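Local coordinates for protein single-stranded-DNA-specific exonuclease RecJ (Thermus thermophilus, PDB 2ZXR) that degrades single-stranded DNA exonucleolytically in the 5' to 3' direction with the help of divalent metal ions, and has no detectable activity on single-stranded RNA, at residues G438-E446 and L509-Y520. Residues are numbered along the deposited sequence; the frame is centred on the assembly and turned at random.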
# COMPACT_ATOMS: atom_id res chain seq x y z
N GLY A 438 -6.03 -19.04 17.69
CA GLY A 438 -6.60 -20.20 17.03
C GLY A 438 -7.16 -19.95 15.66
O GLY A 438 -7.30 -20.88 14.86
N LEU A 439 -7.49 -18.69 15.37
CA LEU A 439 -8.07 -18.34 14.08
C LEU A 439 -7.08 -17.76 13.06
O LEU A 439 -7.42 -17.57 11.90
CB LEU A 439 -9.21 -17.35 14.30
CG LEU A 439 -10.57 -17.76 14.90
CD1 LEU A 439 -11.17 -18.86 14.02
CD2 LEU A 439 -10.43 -18.21 16.35
N LEU A 440 -5.85 -17.48 13.49
CA LEU A 440 -4.87 -16.87 12.58
C LEU A 440 -4.58 -17.58 11.25
O LEU A 440 -4.44 -16.94 10.21
CB LEU A 440 -3.58 -16.60 13.34
CG LEU A 440 -3.79 -15.64 14.53
CD1 LEU A 440 -2.43 -15.27 15.11
CD2 LEU A 440 -4.55 -14.36 14.06
N PRO A 441 -4.45 -18.91 11.26
CA PRO A 441 -4.18 -19.64 10.01
C PRO A 441 -5.31 -19.41 8.99
O PRO A 441 -5.06 -19.06 7.81
CB PRO A 441 -4.10 -21.11 10.46
CG PRO A 441 -3.52 -20.97 11.87
CD PRO A 441 -4.28 -19.78 12.44
N GLN A 442 -6.55 -19.56 9.46
CA GLN A 442 -7.69 -19.38 8.58
C GLN A 442 -7.77 -17.94 8.10
O GLN A 442 -8.07 -17.69 6.93
CB GLN A 442 -9.00 -19.77 9.28
CG GLN A 442 -10.28 -19.57 8.43
CD GLN A 442 -10.31 -20.44 7.17
OE1 GLN A 442 -11.10 -20.19 6.25
NE2 GLN A 442 -9.46 -21.46 7.14
N VAL A 443 -7.52 -16.99 9.01
CA VAL A 443 -7.57 -15.60 8.61
C VAL A 443 -6.47 -15.38 7.56
O VAL A 443 -6.71 -14.74 6.54
CB VAL A 443 -7.35 -14.63 9.80
CG1 VAL A 443 -7.13 -13.19 9.27
CG2 VAL A 443 -8.60 -14.66 10.71
N PHE A 444 -5.28 -15.91 7.83
CA PHE A 444 -4.19 -15.76 6.88
C PHE A 444 -4.56 -16.32 5.52
O PHE A 444 -4.38 -15.65 4.52
CB PHE A 444 -2.93 -16.46 7.36
CG PHE A 444 -1.77 -16.29 6.42
CD1 PHE A 444 -0.98 -15.15 6.48
CD2 PHE A 444 -1.51 -17.24 5.42
CE1 PHE A 444 0.07 -14.95 5.56
CE2 PHE A 444 -0.47 -17.06 4.49
CZ PHE A 444 0.32 -15.91 4.56
N ARG A 445 -5.10 -17.54 5.46
CA ARG A 445 -5.47 -18.13 4.17
C ARG A 445 -6.56 -17.31 3.48
O ARG A 445 -6.57 -17.21 2.25
CB ARG A 445 -5.94 -19.60 4.33
CG ARG A 445 -4.84 -20.58 4.81
CD ARG A 445 -5.33 -22.07 4.89
NE ARG A 445 -6.43 -22.23 5.84
CZ ARG A 445 -6.33 -22.74 7.07
NH1 ARG A 445 -5.17 -23.18 7.56
NH2 ARG A 445 -7.41 -22.76 7.84
N GLU A 446 -7.45 -16.69 4.25
CA GLU A 446 -8.53 -15.88 3.65
C GLU A 446 -8.04 -14.55 3.05
O GLU A 446 -8.59 -14.07 2.06
CB GLU A 446 -9.66 -15.64 4.68
CG GLU A 446 -10.55 -16.88 4.92
CD GLU A 446 -11.41 -16.76 6.17
OE1 GLU A 446 -11.50 -15.65 6.75
OE2 GLU A 446 -12.01 -17.78 6.59
N LEU A 509 0.05 -9.89 9.61
CA LEU A 509 -0.15 -11.28 10.01
C LEU A 509 0.79 -12.08 9.11
O LEU A 509 0.66 -12.04 7.88
CB LEU A 509 -1.59 -11.74 9.74
CG LEU A 509 -2.20 -12.81 10.66
CD1 LEU A 509 -3.14 -13.64 9.86
CD2 LEU A 509 -1.15 -13.68 11.37
N SER A 510 1.71 -12.82 9.70
CA SER A 510 2.67 -13.56 8.90
C SER A 510 2.63 -15.07 9.09
O SER A 510 2.34 -15.58 10.19
CB SER A 510 4.08 -13.07 9.22
OG SER A 510 4.07 -11.68 9.40
N GLU A 511 2.92 -15.78 8.00
CA GLU A 511 3.00 -17.24 8.03
C GLU A 511 4.50 -17.47 7.85
O GLU A 511 5.01 -17.34 6.74
CB GLU A 511 2.24 -17.87 6.87
CG GLU A 511 2.28 -19.42 6.87
CD GLU A 511 1.45 -20.05 5.75
OE1 GLU A 511 1.83 -19.92 4.57
OE2 GLU A 511 0.39 -20.67 6.04
N ASN A 512 5.20 -17.79 8.93
CA ASN A 512 6.63 -18.02 8.85
C ASN A 512 6.94 -19.51 8.81
O ASN A 512 6.51 -20.27 9.67
CB ASN A 512 7.35 -17.37 10.04
CG ASN A 512 7.17 -15.87 10.08
OD1 ASN A 512 7.18 -15.22 9.04
ND2 ASN A 512 7.01 -15.31 11.27
N ALA A 513 7.70 -19.93 7.81
CA ALA A 513 8.04 -21.33 7.68
C ALA A 513 9.45 -21.58 8.17
O ALA A 513 10.35 -20.74 8.01
CB ALA A 513 7.91 -21.77 6.23
N TRP A 514 9.64 -22.73 8.79
CA TRP A 514 10.95 -23.10 9.30
C TRP A 514 11.01 -24.59 9.63
O TRP A 514 10.10 -25.14 10.24
CB TRP A 514 11.30 -22.30 10.54
CG TRP A 514 12.66 -22.63 11.03
CD1 TRP A 514 13.01 -23.65 11.87
CD2 TRP A 514 13.88 -21.98 10.66
NE1 TRP A 514 14.38 -23.68 12.04
CE2 TRP A 514 14.94 -22.67 11.31
CE3 TRP A 514 14.19 -20.88 9.84
CZ2 TRP A 514 16.28 -22.30 11.16
CZ3 TRP A 514 15.53 -20.51 9.69
CH2 TRP A 514 16.56 -21.22 10.35
N ASN A 515 12.08 -25.24 9.19
CA ASN A 515 12.25 -26.65 9.48
C ASN A 515 11.01 -27.41 8.99
O ASN A 515 10.56 -28.36 9.63
CB ASN A 515 12.42 -26.82 11.00
CG ASN A 515 13.30 -28.00 11.35
OD1 ASN A 515 14.13 -28.43 10.54
ND2 ASN A 515 13.13 -28.52 12.56
N GLY A 516 10.47 -26.97 7.86
CA GLY A 516 9.30 -27.62 7.31
C GLY A 516 8.03 -27.42 8.13
O GLY A 516 7.07 -28.18 7.98
N HIS A 517 8.02 -26.39 8.98
CA HIS A 517 6.85 -26.11 9.82
C HIS A 517 6.45 -24.64 9.73
O HIS A 517 7.28 -23.78 9.46
CB HIS A 517 7.15 -26.49 11.26
CG HIS A 517 7.55 -27.92 11.41
ND1 HIS A 517 8.49 -28.35 12.33
CD2 HIS A 517 7.16 -29.03 10.73
CE1 HIS A 517 8.66 -29.66 12.21
NE2 HIS A 517 7.86 -30.09 11.25
N LEU A 518 5.16 -24.37 9.94
CA LEU A 518 4.62 -23.03 9.85
C LEU A 518 4.28 -22.47 11.22
O LEU A 518 3.92 -23.21 12.12
CB LEU A 518 3.37 -23.05 8.97
CG LEU A 518 3.54 -23.72 7.60
CD1 LEU A 518 2.22 -23.78 6.86
CD2 LEU A 518 4.56 -22.93 6.79
N ALA A 519 4.43 -21.15 11.38
CA ALA A 519 4.11 -20.46 12.63
C ALA A 519 3.44 -19.13 12.24
O ALA A 519 3.97 -18.38 11.42
CB ALA A 519 5.39 -20.17 13.43
N TYR A 520 2.27 -18.86 12.83
CA TYR A 520 1.52 -17.65 12.54
C TYR A 520 1.84 -16.58 13.54
O TYR A 520 1.44 -16.65 14.68
CB TYR A 520 0.04 -17.98 12.53
CG TYR A 520 -0.24 -18.89 11.38
CD1 TYR A 520 -0.55 -18.37 10.12
CD2 TYR A 520 -0.07 -20.28 11.50
CE1 TYR A 520 -0.67 -19.19 9.01
CE2 TYR A 520 -0.19 -21.11 10.40
CZ TYR A 520 -0.49 -20.56 9.16
OH TYR A 520 -0.60 -21.37 8.07
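F444, on the helix at 440-446, reaches the beta hairpin 509-520 of the RecJ OB domain, whose two strands are joined by a type I' turn from W514 to H517. The helix runs nearly perpendicular to both strands.

Followed outward, the F444 side chain meets a different neighbour at each step. Its CB touches both L509 CD1, at 3.8 Å, and Y520 CE1, at 3.9 Å. With CG anti to the backbone N (chi1 -178°), the ring extends from the helix toward E511. CD1 and CE1 are turned to L509 O, which sits at the ring edge, in its plane. CE2 and CZ instead lie under E511, whose CB makes a CH-pi contact over one face, 3.7 Å from the F444 ring centroid and 17° off the ring normal. The E511 carboxylate stays over the same face, above the CE2-CD2 rim, its plane inclined 39° to the ring.

A second CH-pi contact involves P441, whose CG lies over one face of the Y520 ring, 3.8 Å from the centroid and displaced toward the rim. L440 fills in beside it, its CB 4.0 Å from Y520 CB. L509 CD1 rests against the helix backbone, 3.6 Å from L440 O, and also touches V443 CG1.

No hydrogen bond crosses between the segments, so the evidence here is for apolar and CH-pi packing of a helix on a hairpin, remote from the metal site. On its far side the helix meets R625 of helix 624-639, which forms a salt bridge with E446. Within the hairpin, Y520 OH donates a hydrogen bond to E511 OE2; the modelled separation, 2.4 Å, is unusually short and its exact length doubtful. This bond joins E511, whose CB covers one face of the F444 ring, to Y520, whose CE1 touches F444 CB.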